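Side-chain contacts in type III Pentaketide Synthase (Neurospora crassa, PDB 3EUO), which makes pentaketides as a type III polyketide synthase, probably acting as an acyltransferase of the chalcone and stilbene synthase family: residues E75-D80 with L172-S177; M106-C111 with P117-Y122; L339-L342 with D346-A349. One frame throughout, in Å; residues are numbered along the deposited sequence.

Contact 1 (E75-D80 with L172-S177); sequences EVFMSD and LALEVS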
# COMPACT_ATOMS: atom_id res chain seq x y z
N GLU A 75 9.55 -14.56 6.52
CA GLU A 75 9.29 -15.99 6.40
C GLU A 75 8.20 -16.45 7.37
O GLU A 75 7.31 -17.21 6.98
CB GLU A 75 10.58 -16.78 6.60
CG GLU A 75 11.53 -16.63 5.42
CD GLU A 75 12.95 -17.07 5.71
OE1 GLU A 75 13.27 -17.43 6.87
OE2 GLU A 75 13.77 -17.05 4.77
N VAL A 76 8.24 -15.95 8.60
CA VAL A 76 7.25 -16.31 9.62
C VAL A 76 5.91 -15.58 9.43
O VAL A 76 4.84 -16.14 9.71
CB VAL A 76 7.84 -16.17 11.05
CG1 VAL A 76 6.75 -16.20 12.13
CG2 VAL A 76 8.84 -17.31 11.31
N PHE A 77 5.97 -14.34 8.93
CA PHE A 77 4.75 -13.63 8.52
C PHE A 77 3.98 -14.48 7.52
O PHE A 77 2.76 -14.64 7.62
CB PHE A 77 5.08 -12.26 7.93
CG PHE A 77 3.87 -11.37 7.72
CD1 PHE A 77 3.46 -10.50 8.73
CD2 PHE A 77 3.14 -11.42 6.53
CE1 PHE A 77 2.35 -9.67 8.54
CE2 PHE A 77 2.02 -10.60 6.34
CZ PHE A 77 1.64 -9.72 7.35
N MET A 78 4.69 -15.04 6.55
CA MET A 78 4.06 -15.89 5.54
C MET A 78 3.59 -17.24 6.10
O MET A 78 2.48 -17.67 5.79
CB MET A 78 4.98 -16.06 4.33
CG MET A 78 5.31 -14.74 3.64
SD MET A 78 3.88 -13.82 3.00
CE MET A 78 3.26 -15.00 1.85
N SER A 79 4.42 -17.88 6.92
CA SER A 79 4.08 -19.22 7.44
C SER A 79 3.01 -19.20 8.53
O SER A 79 2.16 -20.10 8.57
CB SER A 79 5.31 -19.98 7.95
OG SER A 79 5.90 -19.37 9.08
N ASP A 80 3.05 -18.19 9.39
CA ASP A 80 2.19 -18.14 10.58
C ASP A 80 1.14 -17.02 10.58
O ASP A 80 0.15 -17.11 11.31
CB ASP A 80 3.04 -18.06 11.85
CG ASP A 80 3.76 -19.37 12.14
OD1 ASP A 80 3.43 -19.99 13.16
OD2 ASP A 80 4.62 -19.78 11.32
N LEU A 172 -9.23 -6.47 4.67
CA LEU A 172 -8.42 -7.38 5.47
C LEU A 172 -7.25 -6.70 6.18
O LEU A 172 -6.54 -5.91 5.57
CB LEU A 172 -7.90 -8.54 4.59
CG LEU A 172 -6.91 -9.56 5.19
CD1 LEU A 172 -7.60 -10.44 6.23
CD2 LEU A 172 -6.27 -10.42 4.09
N ALA A 173 -7.06 -7.01 7.46
CA ALA A 173 -5.88 -6.56 8.20
C ALA A 173 -5.18 -7.75 8.83
O ALA A 173 -5.82 -8.61 9.43
CB ALA A 173 -6.27 -5.55 9.26
N LEU A 174 -3.86 -7.80 8.66
CA LEU A 174 -3.05 -8.82 9.30
C LEU A 174 -1.81 -8.17 9.89
O LEU A 174 -1.09 -7.45 9.20
CB LEU A 174 -2.68 -9.91 8.29
CG LEU A 174 -1.57 -10.91 8.65
CD1 LEU A 174 -1.93 -11.79 9.85
CD2 LEU A 174 -1.24 -11.77 7.44
N GLU A 175 -1.56 -8.44 11.17
CA GLU A 175 -0.36 -7.93 11.83
C GLU A 175 0.29 -9.02 12.65
O GLU A 175 -0.40 -9.75 13.37
CB GLU A 175 -0.66 -6.71 12.72
CG GLU A 175 -1.38 -5.55 12.01
CD GLU A 175 -0.50 -4.75 11.05
OE1 GLU A 175 0.69 -5.10 10.82
OE2 GLU A 175 -1.02 -3.75 10.50
N VAL A 176 1.60 -9.17 12.48
CA VAL A 176 2.41 -10.05 13.32
C VAL A 176 3.51 -9.18 13.92
O VAL A 176 4.53 -8.91 13.27
CB VAL A 176 3.01 -11.24 12.54
CG1 VAL A 176 3.86 -12.12 13.47
CG2 VAL A 176 1.91 -12.07 11.87
N SER A 177 3.29 -8.71 15.14
CA SER A 177 4.20 -7.79 15.80
C SER A 177 5.09 -8.47 16.84
O SER A 177 6.18 -7.97 17.14
CB SER A 177 3.41 -6.68 16.47
OG SER A 177 2.57 -7.23 17.48
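Phe77 meets Leu174 and Val176 through its ring alone: Leu174 of the strand takes the tip and Val176, just past the strand's end, the atoms nearer CB. Its CZ lies 3.5 Å from Leu174 CD2, and its CE2 is almost as near to the same methyl, 3.6 Å from CD2 of Leu174. Nearer the root of the ring but on the same side of its plane, Phe77 CD1 rests 3.8 Å from Val176 CG2, and CE1 is close to the valine as well. Leu174 advances to meet the ring from the opposite direction, whereas Val176 runs at a slant to it, and both methyls reach the ring obliquely. No polar atoms join the segments, so the contact depends on shape and on the exclusion of water.

The backbones come closest at Phe77 and Val176, whose CA atoms are 6.4 Å apart. The phenylalanine spans that gap because its CG is anti to the backbone N (chi1 -170°), which carries the ring from the helix across to the strand. A long flat ring suits a helix position that must fill such a gap. Leucine in the strand and valine just beyond its end each offer a methyl, and, two residues apart, they turn to the same side. Glu175, between them, turns away, and its carboxylate is bonded to Ser332 and Cys111.

Further out, Thr112 OG1 is bonded to Val176 N, fixing the chain just where it leaves the sheet. Phe77 also touches Thr112 and meets the ring of Tyr119 edge-to-face. Helix 70-96 thus packs on strand 168-175 of the mixed sheet, beside helix 119-127, while strands 105-109 and 204-211 flank the strand on either side.

Contact 2 (M106-C111 with P117-Y122); sequences MVSTTC and PGYDHY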
# COMPACT_ATOMS: atom_id res chain seq x y z
N MET A 106 -10.27 -6.38 -3.24
CA MET A 106 -9.68 -6.71 -1.95
C MET A 106 -8.91 -5.47 -1.50
O MET A 106 -8.15 -4.90 -2.29
CB MET A 106 -8.75 -7.92 -2.10
CG MET A 106 -8.13 -8.46 -0.82
SD MET A 106 -7.19 -9.98 -1.19
CE MET A 106 -8.37 -11.25 -0.84
N VAL A 107 -9.14 -5.01 -0.28
CA VAL A 107 -8.33 -3.92 0.29
C VAL A 107 -7.69 -4.46 1.56
O VAL A 107 -8.39 -4.74 2.53
CB VAL A 107 -9.15 -2.64 0.62
CG1 VAL A 107 -8.23 -1.55 1.17
CG2 VAL A 107 -9.87 -2.13 -0.62
N SER A 108 -6.36 -4.59 1.55
CA SER A 108 -5.62 -5.21 2.64
C SER A 108 -4.65 -4.24 3.26
O SER A 108 -4.21 -3.29 2.62
CB SER A 108 -4.84 -6.44 2.15
OG SER A 108 -5.71 -7.37 1.51
N THR A 109 -4.30 -4.48 4.52
CA THR A 109 -3.31 -3.65 5.18
C THR A 109 -2.41 -4.49 6.08
O THR A 109 -2.81 -5.54 6.58
CB THR A 109 -3.98 -2.48 5.94
OG1 THR A 109 -2.99 -1.54 6.39
CG2 THR A 109 -4.80 -2.97 7.12
N THR A 110 -1.17 -4.02 6.23
CA THR A 110 -0.24 -4.52 7.25
C THR A 110 0.90 -3.52 7.38
O THR A 110 1.24 -2.84 6.42
CB THR A 110 0.33 -5.92 6.92
OG1 THR A 110 1.08 -6.41 8.05
CG2 THR A 110 1.24 -5.90 5.67
N CYS A 111 1.48 -3.41 8.57
CA CYS A 111 2.72 -2.65 8.70
C CYS A 111 3.86 -3.54 9.19
O CYS A 111 4.95 -3.05 9.50
CB CYS A 111 2.53 -1.44 9.63
SG CYS A 111 2.14 -1.91 11.31
N PRO A 117 5.52 -10.42 -4.66
CA PRO A 117 4.11 -10.03 -4.42
C PRO A 117 3.79 -9.81 -2.95
O PRO A 117 4.38 -10.47 -2.08
CB PRO A 117 3.31 -11.24 -4.95
CG PRO A 117 4.26 -11.99 -5.83
CD PRO A 117 5.63 -11.74 -5.31
N GLY A 118 2.86 -8.90 -2.67
CA GLY A 118 2.39 -8.65 -1.30
C GLY A 118 1.59 -9.81 -0.74
O GLY A 118 1.16 -10.70 -1.49
N TYR A 119 1.40 -9.81 0.57
CA TYR A 119 0.79 -10.96 1.25
C TYR A 119 -0.63 -11.20 0.79
O TYR A 119 -1.12 -12.33 0.83
CB TYR A 119 0.86 -10.81 2.78
CG TYR A 119 -0.29 -10.04 3.43
CD1 TYR A 119 -1.46 -10.70 3.84
CD2 TYR A 119 -0.19 -8.66 3.65
CE1 TYR A 119 -2.51 -10.01 4.44
CE2 TYR A 119 -1.25 -7.95 4.26
CZ TYR A 119 -2.39 -8.63 4.64
OH TYR A 119 -3.42 -7.94 5.24
N ASP A 120 -1.29 -10.13 0.34
CA ASP A 120 -2.66 -10.22 -0.13
C ASP A 120 -2.80 -11.18 -1.30
O ASP A 120 -3.81 -11.89 -1.41
CB ASP A 120 -3.24 -8.83 -0.46
CG ASP A 120 -2.45 -8.08 -1.52
OD1 ASP A 120 -1.23 -8.31 -1.68
OD2 ASP A 120 -3.07 -7.22 -2.20
N HIS A 121 -1.79 -11.20 -2.17
CA HIS A 121 -1.78 -12.16 -3.27
C HIS A 121 -1.97 -13.59 -2.79
O HIS A 121 -2.82 -14.33 -3.31
CB HIS A 121 -0.48 -12.07 -4.06
CG HIS A 121 -0.37 -13.13 -5.12
ND1 HIS A 121 0.23 -14.35 -4.90
CD2 HIS A 121 -0.86 -13.17 -6.38
CE1 HIS A 121 0.13 -15.08 -5.99
NE2 HIS A 121 -0.52 -14.39 -6.91
N TYR A 122 -1.17 -13.98 -1.80
CA TYR A 122 -1.16 -15.35 -1.28
C TYR A 122 -2.48 -15.68 -0.58
O TYR A 122 -3.02 -16.78 -0.76
CB TYR A 122 0.05 -15.56 -0.37
CG TYR A 122 1.36 -15.35 -1.08
CD1 TYR A 122 2.05 -16.42 -1.66
CD2 TYR A 122 1.92 -14.07 -1.20
CE1 TYR A 122 3.26 -16.23 -2.33
CE2 TYR A 122 3.13 -13.87 -1.87
CZ TYR A 122 3.79 -14.95 -2.43
OH TYR A 122 4.99 -14.74 -3.09
O HOH W 1 -5.45 -6.54 -1.12
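Tyr119 stretches to strand 105-109 and gives its hydroxyl proton to the Thr109 carbonyl, with OH 2.8 Å from O. The donor stands above the carbonyl plane, 48° out of it, while the backbone of Thr109 also pairs with Leu174 in the sheet. Tyrosine suits this place, for its apolar ring can cross the buried interface and still bond at the far end. Its CG sits in the crowded position between backbone N and carbonyl carbon (chi1 87°), and from there the ring reaches across to the strand. Beside it, Thr110 CG2 packs obliquely on the ring, 3.5 Å from Tyr119 CE2. The threonine serves both neighbours: its methyl goes to the tyrosine while OG1 bonds to Leu174 O.

Asp120 also has its CG between the backbone N and the carbonyl carbon (chi1 59°). This rotamer brings its carboxylate back toward the neighbouring backbone, where OD1 accepts a weak bond from His121 N, 3.0 Å away. Its OD2 takes a proton from water 1 at 2.7 Å, and the same water lies 2.8 Å from Ser108 OG, so one water joins two buried polar side chains. A small serine suits the spot, where its OG lies 3.5 Å from Asp120 CB and still meets the water. Two residues earlier in the strand, Met106 bends at its last torsion and sets SD 3.9 Å from Asp120 O.

Strand 105-109, helix 119-127 and the parallel strand 134-138 form a beta-alpha-beta unit, here in the N-terminal part of the thiolase-like fold.

Contact 3 (L339-L342 with D346-A349); sequences LNRL and DMDA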
# COMPACT_ATOMS: atom_id res chain seq x y z
N LEU A 339 -15.28 -4.51 16.30
CA LEU A 339 -16.60 -4.51 15.66
C LEU A 339 -17.29 -5.89 15.64
O LEU A 339 -18.52 -5.98 15.78
CB LEU A 339 -16.53 -3.93 14.24
CG LEU A 339 -16.28 -2.43 14.16
CD1 LEU A 339 -15.93 -2.08 12.73
CD2 LEU A 339 -17.51 -1.64 14.62
N ASN A 340 -16.49 -6.94 15.48
CA ASN A 340 -17.00 -8.31 15.55
C ASN A 340 -17.49 -8.63 16.97
O ASN A 340 -18.58 -9.17 17.16
CB ASN A 340 -15.91 -9.30 15.12
CG ASN A 340 -16.43 -10.72 14.98
OD1 ASN A 340 -17.50 -10.95 14.40
ND2 ASN A 340 -15.68 -11.68 15.50
N ARG A 341 -16.67 -8.28 17.96
CA ARG A 341 -17.01 -8.57 19.35
C ARG A 341 -18.21 -7.76 19.83
O ARG A 341 -19.02 -8.26 20.61
CB ARG A 341 -15.79 -8.33 20.25
CG ARG A 341 -16.00 -8.64 21.73
CD ARG A 341 -15.95 -10.13 22.04
NE ARG A 341 -15.89 -10.36 23.48
CZ ARG A 341 -16.75 -11.10 24.18
NH1 ARG A 341 -17.76 -11.71 23.57
NH2 ARG A 341 -16.60 -11.23 25.48
N LEU A 342 -18.32 -6.52 19.37
CA LEU A 342 -19.40 -5.62 19.80
C LEU A 342 -20.78 -6.22 19.59
O LEU A 342 -21.68 -6.01 20.41
CB LEU A 342 -19.30 -4.26 19.08
CG LEU A 342 -20.30 -3.16 19.46
CD1 LEU A 342 -20.17 -2.74 20.91
CD2 LEU A 342 -20.13 -1.96 18.54
N ASP A 346 -22.78 -11.32 24.81
CA ASP A 346 -22.25 -10.92 26.12
C ASP A 346 -21.80 -9.46 26.16
O ASP A 346 -21.69 -8.86 27.23
CB ASP A 346 -21.19 -11.90 26.65
CG ASP A 346 -20.06 -12.11 25.69
OD1 ASP A 346 -19.95 -11.34 24.71
OD2 ASP A 346 -19.26 -13.05 25.91
N MET A 347 -21.57 -8.88 24.98
CA MET A 347 -21.36 -7.44 24.90
C MET A 347 -22.68 -6.67 25.02
O MET A 347 -22.74 -5.64 25.71
CB MET A 347 -20.55 -7.05 23.65
CG MET A 347 -19.04 -7.42 23.72
SD MET A 347 -18.08 -6.67 25.06
CE MET A 347 -17.94 -8.05 26.21
N ASP A 348 -23.74 -7.18 24.39
CA ASP A 348 -25.08 -6.59 24.55
C ASP A 348 -25.43 -6.43 26.03
O ASP A 348 -26.05 -5.44 26.42
CB ASP A 348 -26.16 -7.44 23.85
CG ASP A 348 -26.03 -7.44 22.33
OD1 ASP A 348 -25.27 -6.62 21.77
OD2 ASP A 348 -26.71 -8.27 21.68
N ALA A 349 -24.98 -7.40 26.83
CA ALA A 349 -25.25 -7.44 28.28
C ALA A 349 -24.55 -6.33 29.07
O ALA A 349 -24.94 -6.04 30.21
CB ALA A 349 -24.88 -8.81 28.85
O HOH W 2 -23.31 -4.82 22.30
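Arg341 begins beside Met347 and ends at Asp346, its side chain running from an apolar neighbour to a charged one. From CB the chain goes to CG, which packs 3.8 Å from Met347 CG. There it bends (chi2 78°), turning the remaining length toward helix 345-348. NE lies 4.1 Å from Met347 CE and forms a salt bridge with Asp322. Beyond it the guanidinium lies flat under Met347 CE, a methyl 3.4 Å above the plane and offset toward the rim. The flexible thioether of methionine suits this task, folding twice to cover one face. At the tip, NH1 donates to Asp346 OD2 at 3.1 Å, in the guanidinium plane and on the syn lone pair, with an N-H...O angle of 155°. NH2 adds a weak bond to the same OD2. Asp346 OD1 is modelled very close to NH1, but that bond is poorly directed and its length doubtful. A leucine in place of Arg341 would probably leave the Asp346 carboxylate without its cationic mate and Met347 CE without the flat group beneath it. Nearby, water 2 donates to Leu342 O and to Asp348 OD1, which is also paired with Arg378.

With the two planes 76° apart, this is no flat two-pronged pairing. Glu344 also reaches NH1, so three acids share one arginine, whose positive charge they probably stabilise at this partly exposed turn.

Contacts 1 and 2 are buried and meet in the N-terminal part of the fold, their centres 10 Å apart. Strands 168-175 and 105-109 are neighbours in one sheet, paired where Leu172 O bonds to Thr109 N, and along the chain contact 2 is nested within the loop that contact 1 closes. Contact 1 is wholly apolar, whereas contact 2 mixes packing with a hydroxyl bond and a bridging water. Contact 3 comes later, in the C-terminal part, its centre 26 Å and 28 Å from theirs. It joins consecutive helices, is only partly buried, and relies mainly on charge, as its place nearer solvent allows, with a methionine methyl over the guanidinium.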